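Local coordinates for protein PpBBE-like 1 D396N (Physcomitrella patens subsp. patens, PDB 6EO5) that oxidises cellobiose, as a berberine bridge enzyme-like flavoprotein of the VAO family that carries bi-covalently attached FAD, at residues A[361-375]-A[384-397]. Residues are numbered along the deposited sequence; the frame is centred on the assembly and turned at random.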
loop_
_atom_site.group_PDB
_atom_site.type_symbol
_atom_site.label_atom_id
_atom_site.label_comp_id
_atom_site.label_asym_id
_atom_site.label_seq_id
_atom_site.Cartn_x
_atom_site.Cartn_y
_atom_site.Cartn_z
ATOM N N ALA A 361 11.108 16.847 0.069
ATOM C CA ALA A 361 10.503 15.760 -0.693
ATOM C C ALA A 361 11.376 14.511 -0.567
ATOM O O ALA A 361 12.520 14.573 -0.104
ATOM C CB ALA A 361 10.337 16.139 -2.164
ATOM N N TYR A 362 10.839 13.363 -0.991
ATOM C CA TYR A 362 11.654 12.158 -1.082
ATOM C C TYR A 362 11.127 11.243 -2.185
ATOM O O TYR A 362 10.017 11.420 -2.695
ATOM C CB TYR A 362 11.736 11.432 0.264
ATOM C CG TYR A 362 10.423 10.963 0.830
ATOM C CD1 TYR A 362 9.937 9.702 0.543
ATOM C CD2 TYR A 362 9.691 11.764 1.688
ATOM C CE1 TYR A 362 8.736 9.266 1.076
ATOM C CE2 TYR A 362 8.494 11.339 2.226
ATOM C CZ TYR A 362 8.013 10.092 1.917
ATOM O OH TYR A 362 6.817 9.642 2.456
ATOM N N PHE A 363 11.961 10.266 -2.561
ATOM C CA PHE A 363 11.749 9.430 -3.746
ATOM C C PHE A 363 12.270 8.020 -3.485
ATOM O O PHE A 363 13.449 7.845 -3.151
ATOM C CB PHE A 363 12.440 10.056 -4.960
ATOM C CG PHE A 363 12.014 11.475 -5.211
ATOM C CD1 PHE A 363 12.629 12.531 -4.540
ATOM C CD2 PHE A 363 10.966 11.760 -6.083
ATOM C CE1 PHE A 363 12.211 13.847 -4.740
ATOM C CE2 PHE A 363 10.560 13.077 -6.291
ATOM C CZ PHE A 363 11.185 14.115 -5.621
ATOM N N ILE A 364 11.400 7.016 -3.644
ATOM C CA ILE A 364 11.682 5.634 -3.265
ATOM C C ILE A 364 11.345 4.728 -4.446
ATOM O O ILE A 364 10.275 4.863 -5.048
ATOM C CB ILE A 364 10.878 5.222 -2.014
ATOM C CG1 ILE A 364 11.197 6.141 -0.840
ATOM C CG2 ILE A 364 11.096 3.742 -1.632
ATOM C CD1 ILE A 364 10.391 5.814 0.386
ATOM N N TYR A 365 12.241 3.782 -4.753
ATOM C CA TYR A 365 12.149 2.948 -5.954
ATOM C C TYR A 365 12.083 1.489 -5.525
ATOM O O TYR A 365 13.106 0.911 -5.148
ATOM C CB TYR A 365 13.347 3.186 -6.875
ATOM C CG TYR A 365 13.607 4.643 -7.226
ATOM C CD1 TYR A 365 14.148 5.522 -6.292
ATOM C CD2 TYR A 365 13.337 5.135 -8.499
ATOM C CE1 TYR A 365 14.395 6.854 -6.616
ATOM C CE2 TYR A 365 13.587 6.465 -8.830
ATOM C CZ TYR A 365 14.115 7.320 -7.883
ATOM O OH TYR A 365 14.375 8.640 -8.198
ATOM N N ASN A 366 10.892 0.889 -5.576
ATOM C CA ASN A 366 10.719 -0.515 -5.201
ATOM C C ASN A 366 11.061 -1.408 -6.382
ATOM O O ASN A 366 10.492 -1.246 -7.463
ATOM C CB ASN A 366 9.289 -0.791 -4.755
ATOM C CG ASN A 366 8.943 -0.103 -3.472
ATOM O OD1 ASN A 366 9.825 0.309 -2.725
ATOM N ND2 ASN A 366 7.646 0.024 -3.198
ATOM N N LEU A 367 11.958 -2.368 -6.177
ATOM C CA LEU A 367 12.411 -3.207 -7.277
ATOM C C LEU A 367 11.402 -4.320 -7.545
ATOM O O LEU A 367 10.977 -5.018 -6.619
ATOM C CB LEU A 367 13.784 -3.792 -6.957
ATOM C CG LEU A 367 14.348 -4.721 -8.026
ATOM C CD1 LEU A 367 14.815 -3.890 -9.209
ATOM C CD2 LEU A 367 15.473 -5.585 -7.462
ATOM N N TYR A 368 11.003 -4.468 -8.819
ATOM C CA TYR A 368 10.159 -5.573 -9.252
ATOM C C TYR A 368 11.073 -6.539 -10.027
ATOM O O TYR A 368 11.831 -7.299 -9.412
ATOM C CB TYR A 368 8.963 -5.097 -10.073
ATOM C CG TYR A 368 7.849 -4.417 -9.290
ATOM C CD1 TYR A 368 8.092 -3.267 -8.536
ATOM C CD2 TYR A 368 6.550 -4.913 -9.326
ATOM C CE1 TYR A 368 7.075 -2.643 -7.825
ATOM C CE2 TYR A 368 5.528 -4.296 -8.617
ATOM C CZ TYR A 368 5.798 -3.161 -7.873
ATOM O OH TYR A 368 4.783 -2.534 -7.184
ATOM N N GLY A 369 11.000 -6.544 -11.358
ATOM C CA GLY A 369 11.956 -7.283 -12.159
ATOM C C GLY A 369 11.474 -8.665 -12.565
ATOM O O GLY A 369 10.577 -9.258 -11.964
ATOM N N SER A 370 12.135 -9.199 -13.597
ATOM C CA SER A 370 11.712 -10.454 -14.206
ATOM C C SER A 370 11.893 -11.660 -13.278
ATOM O O SER A 370 11.147 -12.639 -13.406
ATOM C CB SER A 370 12.473 -10.667 -15.510
ATOM O OG SER A 370 13.862 -10.762 -15.248
ATOM N N GLN A 371 12.861 -11.623 -12.350
ATOM C CA GLN A 371 13.032 -12.716 -11.386
ATOM C C GLN A 371 11.995 -12.693 -10.268
ATOM O O GLN A 371 11.864 -13.689 -9.542
ATOM C CB GLN A 371 14.427 -12.703 -10.723
ATOM C CG GLN A 371 15.639 -12.535 -11.632
ATOM C CD GLN A 371 15.781 -11.106 -12.166
ATOM O OE1 GLN A 371 15.050 -10.202 -11.751
ATOM N NE2 GLN A 371 16.707 -10.903 -13.089
ATOM N N SER A 372 11.262 -11.597 -10.098
ATOM C CA SER A 372 10.359 -11.477 -8.963
ATOM C C SER A 372 9.117 -12.326 -9.173
ATOM O O SER A 372 8.648 -12.523 -10.298
ATOM C CB SER A 372 9.940 -10.022 -8.744
ATOM O OG SER A 372 9.025 -9.595 -9.755
ATOM N N ALA A 373 8.581 -12.825 -8.060
ATOM C CA ALA A 373 7.279 -13.476 -8.083
ATOM C C ALA A 373 6.190 -12.537 -8.603
ATOM O O ALA A 373 5.210 -13.000 -9.197
ATOM C CB ALA A 373 6.933 -13.978 -6.680
ATOM N N ILE A 374 6.338 -11.223 -8.386
ATOM C CA ILE A 374 5.345 -10.266 -8.871
ATOM C C ILE A 374 5.219 -10.367 -10.385
ATOM O O ILE A 374 4.136 -10.626 -10.929
ATOM C CB ILE A 374 5.716 -8.837 -8.446
ATOM C CG1 ILE A 374 6.114 -8.797 -6.970
ATOM C CG2 ILE A 374 4.565 -7.880 -8.749
ATOM C CD1 ILE A 374 6.875 -7.525 -6.615
ATOM N N ASN A 375 6.338 -10.174 -11.085
ATOM C CA ASN A 375 6.355 -10.236 -12.539
ATOM C C ASN A 375 6.149 -11.646 -13.081
ATOM O O ASN A 375 6.104 -11.803 -14.307
ATOM C CB ASN A 375 7.679 -9.672 -13.084
ATOM C CG ASN A 375 7.779 -8.149 -12.974
ATOM O OD1 ASN A 375 7.147 -7.520 -12.128
ATOM N ND2 ASN A 375 8.593 -7.559 -13.832
ATOM N N PHE A 384 -4.618 -6.446 -10.579
ATOM C CA PHE A 384 -3.316 -5.792 -10.526
ATOM C C PHE A 384 -2.538 -6.133 -11.794
ATOM O O PHE A 384 -2.210 -7.301 -12.031
ATOM C CB PHE A 384 -2.540 -6.214 -9.276
ATOM C CG PHE A 384 -1.326 -5.377 -9.010
ATOM C CD1 PHE A 384 -0.109 -5.688 -9.605
ATOM C CD2 PHE A 384 -1.405 -4.258 -8.186
ATOM C CE1 PHE A 384 1.016 -4.908 -9.376
ATOM C CE2 PHE A 384 -0.283 -3.469 -7.952
ATOM C CZ PHE A 384 0.935 -3.807 -8.544
ATOM N N ILE A 385 -2.230 -5.112 -12.594
ATOM C CA ILE A 385 -1.714 -5.310 -13.946
ATOM C C ILE A 385 -0.206 -5.101 -14.060
ATOM O O ILE A 385 0.393 -5.535 -15.055
ATOM C CB ILE A 385 -2.440 -4.385 -14.956
ATOM C CG1 ILE A 385 -2.103 -2.909 -14.688
ATOM C CG2 ILE A 385 -3.953 -4.617 -14.923
ATOM C CD1 ILE A 385 -2.545 -1.957 -15.806
ATOM N N HIS A 386 0.423 -4.459 -13.080
ATOM C CA HIS A 386 1.806 -4.006 -13.214
ATOM C C HIS A 386 2.750 -5.180 -12.984
ATOM O O HIS A 386 3.382 -5.330 -11.936
ATOM C CB HIS A 386 2.058 -2.856 -12.253
ATOM C CG HIS A 386 0.918 -1.893 -12.188
ATOM N ND1 HIS A 386 0.575 -1.071 -13.245
ATOM C CD2 HIS A 386 0.010 -1.653 -11.212
ATOM C CE1 HIS A 386 -0.488 -0.358 -12.915
ATOM N NE2 HIS A 386 -0.847 -0.687 -11.684
ATOM N N ARG A 387 2.849 -6.027 -14.006
ATOM C CA ARG A 387 3.570 -7.288 -13.908
ATOM C C ARG A 387 4.800 -7.328 -14.806
ATOM O O ARG A 387 5.344 -8.414 -15.037
ATOM C CB ARG A 387 2.636 -8.448 -14.252
ATOM C CG ARG A 387 1.340 -8.443 -13.470
ATOM C CD ARG A 387 1.593 -8.836 -12.043
ATOM N NE ARG A 387 0.348 -9.093 -11.326
ATOM C CZ ARG A 387 0.305 -9.514 -10.067
ATOM N NH1 ARG A 387 1.444 -9.725 -9.413
ATOM N NH2 ARG A 387 -0.863 -9.726 -9.467
ATOM N N ASN A 388 5.246 -6.173 -15.332
ATOM C CA ASN A 388 6.326 -6.166 -16.314
ATOM C C ASN A 388 7.264 -4.967 -16.167
ATOM O O ASN A 388 7.934 -4.587 -17.141
ATOM C CB ASN A 388 5.761 -6.200 -17.735
ATOM C CG ASN A 388 6.736 -6.790 -18.733
ATOM O OD1 ASN A 388 7.374 -7.819 -18.472
ATOM N ND2 ASN A 388 6.871 -6.142 -19.878
ATOM N N SER A 389 7.350 -4.380 -14.982
ATOM C CA SER A 389 8.215 -3.239 -14.734
ATOM C C SER A 389 9.505 -3.684 -14.062
ATOM O O SER A 389 9.588 -4.760 -13.464
ATOM C CB SER A 389 7.518 -2.224 -13.834
ATOM O OG SER A 389 7.438 -2.784 -12.527
ATOM N N LEU A 390 10.518 -2.819 -14.146
ATOM C CA LEU A 390 11.715 -3.033 -13.342
ATOM C C LEU A 390 11.510 -2.504 -11.924
ATOM O O LEU A 390 11.817 -3.204 -10.949
ATOM C CB LEU A 390 12.921 -2.371 -14.009
ATOM C CG LEU A 390 14.296 -2.595 -13.386
ATOM C CD1 LEU A 390 14.633 -4.095 -13.252
ATOM C CD2 LEU A 390 15.366 -1.847 -14.192
ATOM N N TYR A 391 10.960 -1.292 -11.790
ATOM C CA TYR A 391 10.702 -0.715 -10.478
ATOM C C TYR A 391 9.602 0.338 -10.580
ATOM O O TYR A 391 9.282 0.831 -11.667
ATOM C CB TYR A 391 11.984 -0.121 -9.874
ATOM C CG TYR A 391 12.638 0.957 -10.709
ATOM C CD1 TYR A 391 12.208 2.285 -10.631
ATOM C CD2 TYR A 391 13.705 0.659 -11.552
ATOM C CE1 TYR A 391 12.805 3.268 -11.378
ATOM C CE2 TYR A 391 14.315 1.644 -12.304
ATOM C CZ TYR A 391 13.859 2.946 -12.218
ATOM O OH TYR A 391 14.452 3.944 -12.969
ATOM N N SER A 392 9.020 0.667 -9.425
ATOM C CA SER A 392 8.084 1.772 -9.275
ATOM C C SER A 392 8.803 2.959 -8.649
ATOM O O SER A 392 9.807 2.789 -7.956
ATOM C CB SER A 392 6.914 1.371 -8.382
ATOM O OG SER A 392 7.386 0.999 -7.085
ATOM N N ILE A 393 8.290 4.166 -8.882
ATOM C CA ILE A 393 8.818 5.366 -8.232
ATOM C C ILE A 393 7.726 5.955 -7.347
ATOM O O ILE A 393 6.648 6.314 -7.838
ATOM C CB ILE A 393 9.312 6.423 -9.238
ATOM C CG1 ILE A 393 10.306 5.846 -10.245
ATOM C CG2 ILE A 393 9.965 7.576 -8.489
ATOM C CD1 ILE A 393 10.841 6.900 -11.206
ATOM N N GLN A 394 8.011 6.088 -6.057
ATOM C CA GLN A 394 7.137 6.826 -5.153
ATOM C C GLN A 394 7.684 8.244 -4.990
ATOM O O GLN A 394 8.847 8.421 -4.602
ATOM C CB GLN A 394 7.010 6.128 -3.801
ATOM C CG GLN A 394 5.865 6.682 -2.968
ATOM C CD GLN A 394 5.934 6.285 -1.507
ATOM O OE1 GLN A 394 5.198 6.815 -0.671
ATOM N NE2 GLN A 394 6.823 5.357 -1.190
ATOM N N MET A 395 6.849 9.243 -5.285
ATOM C CA MET A 395 7.238 10.653 -5.287
ATOM C C MET A 395 6.384 11.412 -4.279
ATOM O O MET A 395 5.181 11.584 -4.497
ATOM C CB MET A 395 7.066 11.255 -6.681
ATOM C CG MET A 395 7.451 10.322 -7.795
ATOM S SD MET A 395 6.747 10.851 -9.357
ATOM C CE MET A 395 7.360 9.625 -10.492
ATOM N N VAL A 396 7.000 11.895 -3.200
ATOM C CA VAL A 396 6.295 12.556 -2.103
ATOM C C VAL A 396 6.877 13.953 -1.909
ATOM O O VAL A 396 8.100 14.107 -1.820
ATOM C CB VAL A 396 6.404 11.750 -0.791
ATOM C CG1 VAL A 396 5.604 12.420 0.319
ATOM C CG2 VAL A 396 5.956 10.308 -0.989
ATOM N N ALA A 397 6.004 14.967 -1.841
ATOM C CA ALA A 397 6.388 16.335 -1.485
ATOM C C ALA A 397 5.537 16.807 -0.317
ATOM O O ALA A 397 4.305 16.752 -0.383
ATOM C CB ALA A 397 6.231 17.297 -2.661
HETATM O O HOH W 1 8.432 2.579 -5.269
HETATM O O HOH W 2 5.409 -0.549 -5.807
HETATM O O HOH W 3 5.926 -5.116 -12.529
#
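Val396 lies against one face of the Tyr362 ring, its CB 3.8 Å from the ring centroid in a CH-pi contact, with CG1 and CG2 reaching toward CE2 and CZ. Tyr362 presents that face because its CG sits between the backbone N and the carbonyl carbon (chi1 61°), which lays the ring over the neighbouring strand. On the same side of the sheet Ile364 runs alongside the extended chain of Gln394, whose OE1 bonds to Tyr83. The other side carries Phe363, Tyr365, Tyr391, Ile393 and Met395. There Tyr391 brings CE1 within 3.5 Å of Tyr365 CD2, the ring planes at 71°, and Ile393 flanks Tyr365; helix 405-420 packs on Phe363, Tyr365 and Met395. Strands 361-367 and 391-397 are antiparallel neighbours in the seven-stranded sheet beside the flavin, with the side chain of Asn366 about 5 Å from the FAD. Water 1 joins Ile364 O and Asn366 N to Ser392 OG, and water 2 links Ser392 OG to Tyr368 OH, which also bonds to Tyr337. Beyond the strands, Ser389 O accepts from Gly369 N and, at 3.0 Å, from Asn375 ND2. Arg387, bent at chi2 (-72°), sends NH1 to Ile374 O at 3.2 Å, while Phe384 CD1 covers one guanidinium face and NH2 forms a salt bridge with Asp168. A methionine in its place would probably cost Asp168 this salt-bridge partner and leave Ile374 O without the NH1 donor.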